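Local coordinates for BH1408 protein (Bacillus halodurans, PDB 4E0A) that probably transfers acetyl groups to amino groups of a substrate, as an N-acetyltransferase of the GNAT family, at residues I2-E13 / T55-I66; K87-C95 / I109-G117. The protein carries 1 engineered substitution. All blocks are in the same frame, centred on the assembly; numbering follows the deposited sequence. Where two conformers were deposited one is given.

Contact 1 (I2-E13 / T55-I66)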
# COMPACT_ATOMS: atom_id res chain seq x y z
N ILE A 2 19.83 -14.02 -22.48
CA ILE A 2 18.72 -13.30 -23.09
C ILE A 2 17.65 -12.94 -22.06
O ILE A 2 17.50 -13.62 -21.04
CB ILE A 2 18.01 -14.13 -24.21
CG1 ILE A 2 17.35 -15.38 -23.64
CG2 ILE A 2 18.96 -14.51 -25.36
CD1 ILE A 2 16.52 -16.11 -24.64
N ILE A 3 16.92 -11.87 -22.35
CA ILE A 3 15.65 -11.56 -21.71
C ILE A 3 14.54 -11.76 -22.75
O ILE A 3 14.65 -11.31 -23.89
CB ILE A 3 15.63 -10.12 -21.15
CG1 ILE A 3 16.66 -9.99 -20.03
CG2 ILE A 3 14.23 -9.74 -20.63
CD1 ILE A 3 16.76 -8.60 -19.42
N ARG A 4 13.48 -12.47 -22.36
CA ARG A 4 12.35 -12.71 -23.25
C ARG A 4 11.09 -12.78 -22.41
O ARG A 4 11.17 -12.90 -21.19
CB ARG A 4 12.52 -14.02 -24.03
CG ARG A 4 12.76 -15.25 -23.15
CD ARG A 4 12.45 -16.53 -23.92
NE ARG A 4 12.74 -17.74 -23.14
CZ ARG A 4 11.91 -18.29 -22.27
NH1 ARG A 4 10.72 -17.74 -22.05
NH2 ARG A 4 12.26 -19.39 -21.60
N GLU A 5 9.93 -12.72 -23.04
CA GLU A 5 8.70 -12.98 -22.32
C GLU A 5 8.63 -14.44 -21.96
O GLU A 5 9.17 -15.29 -22.66
CB GLU A 5 7.48 -12.54 -23.13
CG GLU A 5 7.39 -11.03 -23.31
CD GLU A 5 5.98 -10.54 -23.60
OE1 GLU A 5 5.10 -11.37 -23.91
OE2 GLU A 5 5.74 -9.32 -23.51
N ALA A 6 7.98 -14.72 -20.84
CA ALA A 6 7.81 -16.09 -20.38
C ALA A 6 6.86 -16.86 -21.29
O ALA A 6 6.07 -16.29 -22.05
CB ALA A 6 7.27 -16.09 -18.95
N THR A 7 6.96 -18.18 -21.22
CA THR A 7 5.90 -19.02 -21.75
C THR A 7 5.36 -19.87 -20.62
O THR A 7 5.94 -19.92 -19.52
CB THR A 7 6.39 -19.93 -22.89
OG1 THR A 7 7.00 -21.10 -22.34
CG2 THR A 7 7.39 -19.20 -23.78
N VAL A 8 4.25 -20.56 -20.87
CA VAL A 8 3.64 -21.42 -19.87
C VAL A 8 4.63 -22.46 -19.36
O VAL A 8 4.68 -22.76 -18.17
CB VAL A 8 2.34 -22.06 -20.40
CG1 VAL A 8 1.96 -23.30 -19.59
CG2 VAL A 8 1.21 -21.03 -20.39
N GLN A 9 5.46 -22.97 -20.26
CA GLN A 9 6.49 -23.96 -19.93
C GLN A 9 7.53 -23.47 -18.90
O GLN A 9 8.29 -24.27 -18.35
CB GLN A 9 7.18 -24.40 -21.23
CG GLN A 9 8.14 -25.58 -21.12
CD GLN A 9 8.82 -25.88 -22.45
OE1 GLN A 9 8.58 -25.21 -23.46
NE2 GLN A 9 9.69 -26.89 -22.46
N ASP A 10 7.57 -22.17 -18.65
CA ASP A 10 8.50 -21.60 -17.68
C ASP A 10 8.02 -21.75 -16.23
O ASP A 10 8.75 -21.42 -15.31
CB ASP A 10 8.76 -20.11 -17.97
CG ASP A 10 9.52 -19.90 -19.27
OD1 ASP A 10 10.35 -20.77 -19.61
OD2 ASP A 10 9.29 -18.87 -19.94
N TYR A 11 6.80 -22.26 -16.04
CA TYR A 11 6.17 -22.25 -14.72
C TYR A 11 7.04 -22.83 -13.60
O TYR A 11 7.24 -22.19 -12.57
CB TYR A 11 4.79 -22.94 -14.72
CG TYR A 11 4.35 -23.22 -13.30
CD1 TYR A 11 3.96 -22.18 -12.47
CD2 TYR A 11 4.40 -24.51 -12.77
CE1 TYR A 11 3.59 -22.41 -11.15
CE2 TYR A 11 4.04 -24.75 -11.45
CZ TYR A 11 3.64 -23.70 -10.65
OH TYR A 11 3.29 -23.92 -9.34
N GLU A 12 7.54 -24.05 -13.79
CA GLU A 12 8.24 -24.74 -12.71
C GLU A 12 9.44 -23.96 -12.20
O GLU A 12 9.62 -23.80 -10.99
CB GLU A 12 8.64 -26.17 -13.13
CG GLU A 12 7.52 -27.17 -12.87
CD GLU A 12 7.81 -28.58 -13.37
OE1 GLU A 12 8.97 -28.88 -13.72
OE2 GLU A 12 6.86 -29.39 -13.42
N GLU A 13 10.24 -23.45 -13.12
CA GLU A 13 11.38 -22.62 -12.76
C GLU A 13 10.97 -21.31 -12.13
O GLU A 13 11.57 -20.88 -11.14
CB GLU A 13 12.22 -22.33 -13.98
CG GLU A 13 12.96 -23.51 -14.45
CD GLU A 13 14.39 -23.17 -14.67
OE1 GLU A 13 15.11 -22.95 -13.67
OE2 GLU A 13 14.76 -23.08 -15.85
N THR A 55 2.40 -8.72 -18.05
CA THR A 55 3.52 -9.24 -18.82
C THR A 55 4.49 -9.97 -17.88
O THR A 55 4.78 -9.49 -16.78
CB THR A 55 4.31 -8.09 -19.49
OG1 THR A 55 3.42 -7.32 -20.31
CG2 THR A 55 5.44 -8.65 -20.34
N VAL A 56 4.99 -11.12 -18.31
CA VAL A 56 5.99 -11.83 -17.52
C VAL A 56 7.29 -11.91 -18.29
O VAL A 56 7.30 -12.34 -19.45
CB VAL A 56 5.52 -13.24 -17.15
CG1 VAL A 56 6.54 -13.90 -16.22
CG2 VAL A 56 4.13 -13.17 -16.50
N LEU A 57 8.38 -11.47 -17.66
CA LEU A 57 9.71 -11.43 -18.29
C LEU A 57 10.62 -12.43 -17.59
O LEU A 57 10.54 -12.57 -16.38
CB LEU A 57 10.31 -10.04 -18.13
CG LEU A 57 9.58 -8.93 -18.86
CD1 LEU A 57 10.02 -7.55 -18.33
CD2 LEU A 57 9.85 -9.05 -20.36
N VAL A 58 11.47 -13.13 -18.34
CA VAL A 58 12.45 -14.03 -17.73
C VAL A 58 13.84 -13.77 -18.28
O VAL A 58 14.00 -13.38 -19.43
CB VAL A 58 12.13 -15.54 -17.95
CG1 VAL A 58 10.82 -15.94 -17.26
CG2 VAL A 58 12.09 -15.89 -19.44
N PHE A 59 14.83 -13.96 -17.42
CA PHE A 59 16.22 -13.90 -17.81
C PHE A 59 16.72 -15.34 -17.91
O PHE A 59 16.58 -16.12 -16.96
CB PHE A 59 17.05 -13.16 -16.76
CG PHE A 59 18.52 -13.13 -17.07
CD1 PHE A 59 19.37 -14.09 -16.56
CD2 PHE A 59 19.05 -12.15 -17.91
CE1 PHE A 59 20.72 -14.07 -16.86
CE2 PHE A 59 20.39 -12.13 -18.21
CZ PHE A 59 21.23 -13.09 -17.68
N VAL A 60 17.28 -15.72 -19.06
CA VAL A 60 17.78 -17.08 -19.26
C VAL A 60 19.27 -17.03 -19.53
O VAL A 60 19.71 -16.34 -20.46
CB VAL A 60 17.11 -17.80 -20.46
CG1 VAL A 60 17.65 -19.20 -20.58
CG2 VAL A 60 15.60 -17.81 -20.31
N ASP A 61 20.05 -17.75 -18.73
CA ASP A 61 21.51 -17.71 -18.85
C ASP A 61 22.09 -19.11 -19.02
O ASP A 61 23.24 -19.26 -19.43
CB ASP A 61 22.12 -17.06 -17.60
CG ASP A 61 23.41 -16.32 -17.91
OD1 ASP A 61 23.72 -16.11 -19.10
OD2 ASP A 61 24.11 -15.94 -16.95
N GLU A 62 21.30 -20.12 -18.69
CA GLU A 62 21.75 -21.50 -18.76
C GLU A 62 20.65 -22.42 -19.24
O GLU A 62 19.47 -22.15 -19.01
CB GLU A 62 22.28 -21.97 -17.41
CG GLU A 62 23.74 -22.35 -17.44
CD GLU A 62 24.23 -22.62 -18.86
OE1 GLU A 62 24.82 -21.70 -19.48
OE2 GLU A 62 24.02 -23.74 -19.36
N ARG A 63 21.05 -23.49 -19.93
CA ARG A 63 20.10 -24.48 -20.42
C ARG A 63 19.19 -24.96 -19.29
O ARG A 63 19.67 -25.38 -18.23
CB ARG A 63 20.82 -25.67 -21.08
CG ARG A 63 22.26 -25.87 -20.63
CD ARG A 63 22.50 -27.23 -19.99
NE ARG A 63 22.40 -28.33 -20.94
CZ ARG A 63 23.06 -29.48 -20.83
NH1 ARG A 63 23.88 -29.68 -19.81
NH2 ARG A 63 22.90 -30.43 -21.75
N GLU A 64 17.89 -24.87 -19.52
CA GLU A 64 16.87 -25.26 -18.55
C GLU A 64 17.03 -24.53 -17.21
O GLU A 64 16.74 -25.10 -16.15
CB GLU A 64 16.88 -26.79 -18.34
CG GLU A 64 16.59 -27.60 -19.62
CD GLU A 64 17.78 -28.43 -20.09
OE1 GLU A 64 18.87 -28.34 -19.47
OE2 GLU A 64 17.63 -29.18 -21.08
N LYS A 65 17.49 -23.28 -17.25
CA LYS A 65 17.61 -22.48 -16.03
C LYS A 65 17.20 -21.00 -16.18
O LYS A 65 17.88 -20.20 -16.84
CB LYS A 65 18.98 -22.61 -15.37
CG LYS A 65 19.03 -23.69 -14.29
CD LYS A 65 20.12 -23.39 -13.26
CE LYS A 65 20.10 -24.38 -12.09
NZ LYS A 65 18.92 -24.21 -11.18
N ILE A 66 16.09 -20.65 -15.54
CA ILE A 66 15.66 -19.26 -15.44
C ILE A 66 16.40 -18.62 -14.27
O ILE A 66 16.22 -19.04 -13.12
CB ILE A 66 14.14 -19.17 -15.17
CG1 ILE A 66 13.33 -19.77 -16.32
CG2 ILE A 66 13.71 -17.71 -14.88
CD1 ILE A 66 13.54 -19.09 -17.62
O HOH W 1 4.02 -12.13 -20.92
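Strand 2-5 forms the first edge of the GNAT sheet by pairing antiparallel with strand 54-62, and the opening turn of helix 11-28 folds back over one face of that pair. Ile-2 and Val-60 form a hydrogen-bonded pair, with Val-60 N to Ile-2 O at 2.9 Å, and Arg-4 pairs likewise with Val-58. Past the end of the strand, Ala-6 N still reaches Val-56 O at 2.8 Å, this time from above the carbonyl plane, and Ala-6 CB rests on Val-56 CG1.

On the face of Ile-2, Arg-4, Val-58 and Val-60, the Arg-4 side chain lies across the two valines. Its CG sits between the backbone N and the carbonyl carbon (chi1 55°), and the extended chain beyond brings one guanidinium face over Val-58 CG2, 3.5 Å from Arg-4 NH1. The far edge of the guanidinium grips Asp-10 end-on: NH1 to OD2 at 2.8 Å, NH2 to OD1 at 3.1 Å, both oxygens nearly in its plane. NH1 also donates to Glu-5 O, while Asp-10 OD2 takes Thr-7 N as well. On the other face, Ile-3 CG1 meets Phe-59 CD2 at the ring edge, 3.9 Å away.

Further along, just after the type II turn 62-65, the Ile-66 N-H is shared by both Glu-13 oxygens from above the carboxylate plane: OE2 is nearer, at 2.8 Å from Ile-66 N, but OE1 is better aligned (155° against 131°). The two-pronged pairing with Arg-4, backed by Thr-7 N, should favour a charged Asp-10.

Contact 2 (K87-C95 / I109-G117). With PO4 (phosphate ion), chain E.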
# COMPACT_ATOMS: atom_id res chain seq x y z
N LYS A 87 -1.63 6.50 -14.84
CA LYS A 87 -1.23 5.30 -15.58
C LYS A 87 0.15 4.87 -15.08
O LYS A 87 1.10 5.64 -15.11
CB LYS A 87 -1.21 5.59 -17.09
CG LYS A 87 -1.01 4.36 -17.97
CD LYS A 87 -1.05 4.72 -19.46
CE LYS A 87 -1.05 3.46 -20.31
NZ LYS A 87 -1.06 3.77 -21.77
N THR A 88 0.25 3.64 -14.59
CA THR A 88 1.53 3.16 -14.09
C THR A 88 1.84 1.75 -14.55
O THR A 88 0.96 1.03 -15.04
CB THR A 88 1.59 3.14 -12.53
OG1 THR A 88 0.49 2.39 -12.01
CG2 THR A 88 1.57 4.56 -11.95
N VAL A 89 3.09 1.36 -14.38
CA VAL A 89 3.45 -0.05 -14.41
C VAL A 89 3.63 -0.49 -12.97
O VAL A 89 4.39 0.12 -12.23
CB VAL A 89 4.77 -0.29 -15.17
CG1 VAL A 89 5.23 -1.73 -14.97
CG2 VAL A 89 4.60 0.02 -16.64
N TYR A 90 2.93 -1.55 -12.57
CA TYR A 90 3.08 -2.05 -11.22
C TYR A 90 3.82 -3.38 -11.24
O TYR A 90 3.39 -4.33 -11.90
CB TYR A 90 1.73 -2.24 -10.54
CG TYR A 90 1.84 -2.70 -9.11
CD1 TYR A 90 2.21 -1.81 -8.10
CD2 TYR A 90 1.60 -4.03 -8.75
CE1 TYR A 90 2.31 -2.22 -6.77
CE2 TYR A 90 1.73 -4.45 -7.42
CZ TYR A 90 2.07 -3.53 -6.44
OH TYR A 90 2.18 -3.93 -5.12
N ILE A 91 4.95 -3.42 -10.55
CA ILE A 91 5.73 -4.65 -10.48
C ILE A 91 5.23 -5.47 -9.30
O ILE A 91 5.48 -5.12 -8.15
CB ILE A 91 7.23 -4.34 -10.27
CG1 ILE A 91 7.77 -3.46 -11.42
CG2 ILE A 91 8.01 -5.63 -10.16
CD1 ILE A 91 9.19 -3.00 -11.19
N SER A 92 4.52 -6.56 -9.58
CA SER A 92 3.99 -7.43 -8.53
C SER A 92 5.01 -8.47 -8.07
O SER A 92 4.96 -8.93 -6.93
CB SER A 92 2.70 -8.10 -9.00
OG SER A 92 2.94 -8.95 -10.10
N ASP A 93 5.95 -8.81 -8.94
CA ASP A 93 7.02 -9.74 -8.60
C ASP A 93 8.30 -9.38 -9.33
O ASP A 93 8.27 -8.98 -10.50
CB ASP A 93 6.62 -11.18 -8.98
CG ASP A 93 5.32 -11.61 -8.33
OD1 ASP A 93 4.24 -11.43 -8.95
OD2 ASP A 93 5.37 -12.10 -7.18
N LEU A 94 9.43 -9.52 -8.66
CA LEU A 94 10.73 -9.47 -9.33
C LEU A 94 11.73 -10.26 -8.51
O LEU A 94 12.21 -9.78 -7.47
CB LEU A 94 11.20 -8.03 -9.57
CG LEU A 94 12.37 -7.78 -10.54
CD1 LEU A 94 12.40 -6.34 -11.01
CD2 LEU A 94 13.74 -8.16 -9.94
N CYS A 95 12.05 -11.46 -8.98
CA CYS A 95 12.91 -12.37 -8.23
C CYS A 95 14.16 -12.73 -9.02
O CYS A 95 14.07 -13.06 -10.20
CB CYS A 95 12.15 -13.66 -7.89
SG CYS A 95 10.52 -13.44 -7.13
N ILE A 109 16.74 -6.85 -15.87
CA ILE A 109 15.28 -7.04 -15.86
C ILE A 109 14.56 -5.71 -15.64
O ILE A 109 13.59 -5.37 -16.33
CB ILE A 109 14.82 -8.04 -14.79
CG1 ILE A 109 15.22 -9.47 -15.20
CG2 ILE A 109 13.29 -7.95 -14.59
CD1 ILE A 109 14.39 -9.99 -16.32
N PHE A 110 15.05 -4.93 -14.68
CA PHE A 110 14.44 -3.63 -14.38
C PHE A 110 14.52 -2.67 -15.56
O PHE A 110 13.58 -1.94 -15.84
CB PHE A 110 15.11 -2.99 -13.16
CG PHE A 110 14.30 -1.87 -12.55
CD1 PHE A 110 13.24 -2.15 -11.69
CD2 PHE A 110 14.61 -0.55 -12.83
CE1 PHE A 110 12.49 -1.14 -11.11
CE2 PHE A 110 13.87 0.48 -12.25
CZ PHE A 110 12.81 0.20 -11.38
N GLU A 111 15.65 -2.67 -16.26
CA GLU A 111 15.77 -1.87 -17.47
C GLU A 111 14.72 -2.25 -18.51
O GLU A 111 14.15 -1.38 -19.17
CB GLU A 111 17.19 -1.97 -18.03
CG GLU A 111 18.16 -1.11 -17.25
CD GLU A 111 19.60 -1.49 -17.45
OE1 GLU A 111 19.86 -2.57 -18.03
OE2 GLU A 111 20.48 -0.72 -17.01
N ALA A 112 14.45 -3.54 -18.65
CA ALA A 112 13.40 -4.01 -19.54
C ALA A 112 12.04 -3.45 -19.12
O ALA A 112 11.22 -3.06 -19.96
CB ALA A 112 13.36 -5.54 -19.56
N ILE A 113 11.80 -3.40 -17.82
CA ILE A 113 10.53 -2.88 -17.31
C ILE A 113 10.40 -1.39 -17.61
O ILE A 113 9.34 -0.93 -18.01
CB ILE A 113 10.36 -3.18 -15.81
CG1 ILE A 113 10.33 -4.71 -15.59
CG2 ILE A 113 9.08 -2.56 -15.26
CD1 ILE A 113 10.33 -5.12 -14.15
N ILE A 114 11.49 -0.64 -17.44
CA ILE A 114 11.49 0.78 -17.81
C ILE A 114 11.10 0.96 -19.28
O ILE A 114 10.25 1.78 -19.60
CB ILE A 114 12.86 1.44 -17.55
CG1 ILE A 114 13.14 1.51 -16.05
CG2 ILE A 114 12.88 2.86 -18.17
CD1 ILE A 114 14.59 1.89 -15.71
N SER A 115 11.72 0.17 -20.16
CA SER A 115 11.42 0.25 -21.59
C SER A 115 9.94 0.01 -21.85
O SER A 115 9.34 0.66 -22.70
CB SER A 115 12.26 -0.74 -22.39
OG SER A 115 13.61 -0.32 -22.43
N TYR A 116 9.37 -0.93 -21.11
CA TYR A 116 7.95 -1.22 -21.20
C TYR A 116 7.14 -0.00 -20.77
O TYR A 116 6.19 0.40 -21.45
CB TYR A 116 7.60 -2.43 -20.32
CG TYR A 116 6.14 -2.80 -20.35
CD1 TYR A 116 5.26 -2.33 -19.38
CD2 TYR A 116 5.63 -3.63 -21.35
CE1 TYR A 116 3.92 -2.67 -19.40
CE2 TYR A 116 4.29 -3.97 -21.38
CZ TYR A 116 3.44 -3.49 -20.40
OH TYR A 116 2.10 -3.82 -20.43
N GLY A 117 7.48 0.57 -19.61
CA GLY A 117 6.78 1.74 -19.10
C GLY A 117 6.84 2.88 -20.10
O GLY A 117 5.82 3.50 -20.39
P PO4 E . 8.28 -6.64 -5.77
O1 PO4 E . 8.11 -8.12 -6.02
O2 PO4 E . 9.53 -6.38 -4.96
O3 PO4 E . 8.39 -5.92 -7.08
O4 PO4 E . 7.07 -6.13 -5.03
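Ile-113 stands up from the middle of helix 105-119 as the central knob, meeting Val-89, Ile-91 and Leu-94 of the strand. Its two branches part company: CG2 leans on Val-89 CG1 at 3.9 Å, while CD1 sits beneath Ile-91 CD1 and Leu-94 CD1, in the notch between their ends. With CG1 beside the backbone N (chi1 -62°) and the chain extended beyond it, Ile-113 CD1 comes 3.8 Å from Ile-91 CD1.

One turn earlier, the Phe-110 ring closes in beside that pair, its CE1 3.8 Å from Ile-91 CD1 and its edge turned to Leu-94 CD1. Leu-94 and Ile-109 run alongside one another head to tail, Leu-94 CD1 against Ile-109 CG2 at 4.0 Å. This is the first half of a beta-alpha-beta crossover: segment 109-117 runs back at 158° to segment 87-95 before the chain enters the parallel strand 124-130.

At the other end Gly-117 allows a close approach, its CA 6.0 Å from Val-89 CA. Val-89 CG2 settles 3.7 Å from Gly-117 CA and also meets the edge of the Tyr-116 ring at CD1. The strand carries a classic beta bulge, where Ser-92 and Asp-93 lie opposite the single residue Val-71. In GNAT enzymes such a bulge borders the acetyl-CoA groove; a phosphate, probably from the crystallisation liquor, probably lies near that groove, weakly bonded from Leu-94 N to its O1 at 3.3 Å.

In the fold
Contact 1 lies toward the periphery of the fold and is only partly buried, whereas contact 2 is a buried contact nearer the centre of the chain; their centres are about 16 Å apart. The first joins neighbouring strands by backbone hydrogen bonds and ties a helix start to them through charged side chains. The second lays a helix on the sheet by apolar packing alone. Both reach one sheet, since strand 65-77 bridges strands 54-62 and 86-96, and helix 105-119 spans the two contacts: Ile-3, Thr-55 and Leu-57 of contact 1 touch the helix. Phe-110 and Ile-114 of that helix also pack on Leu-154 of the second subunit.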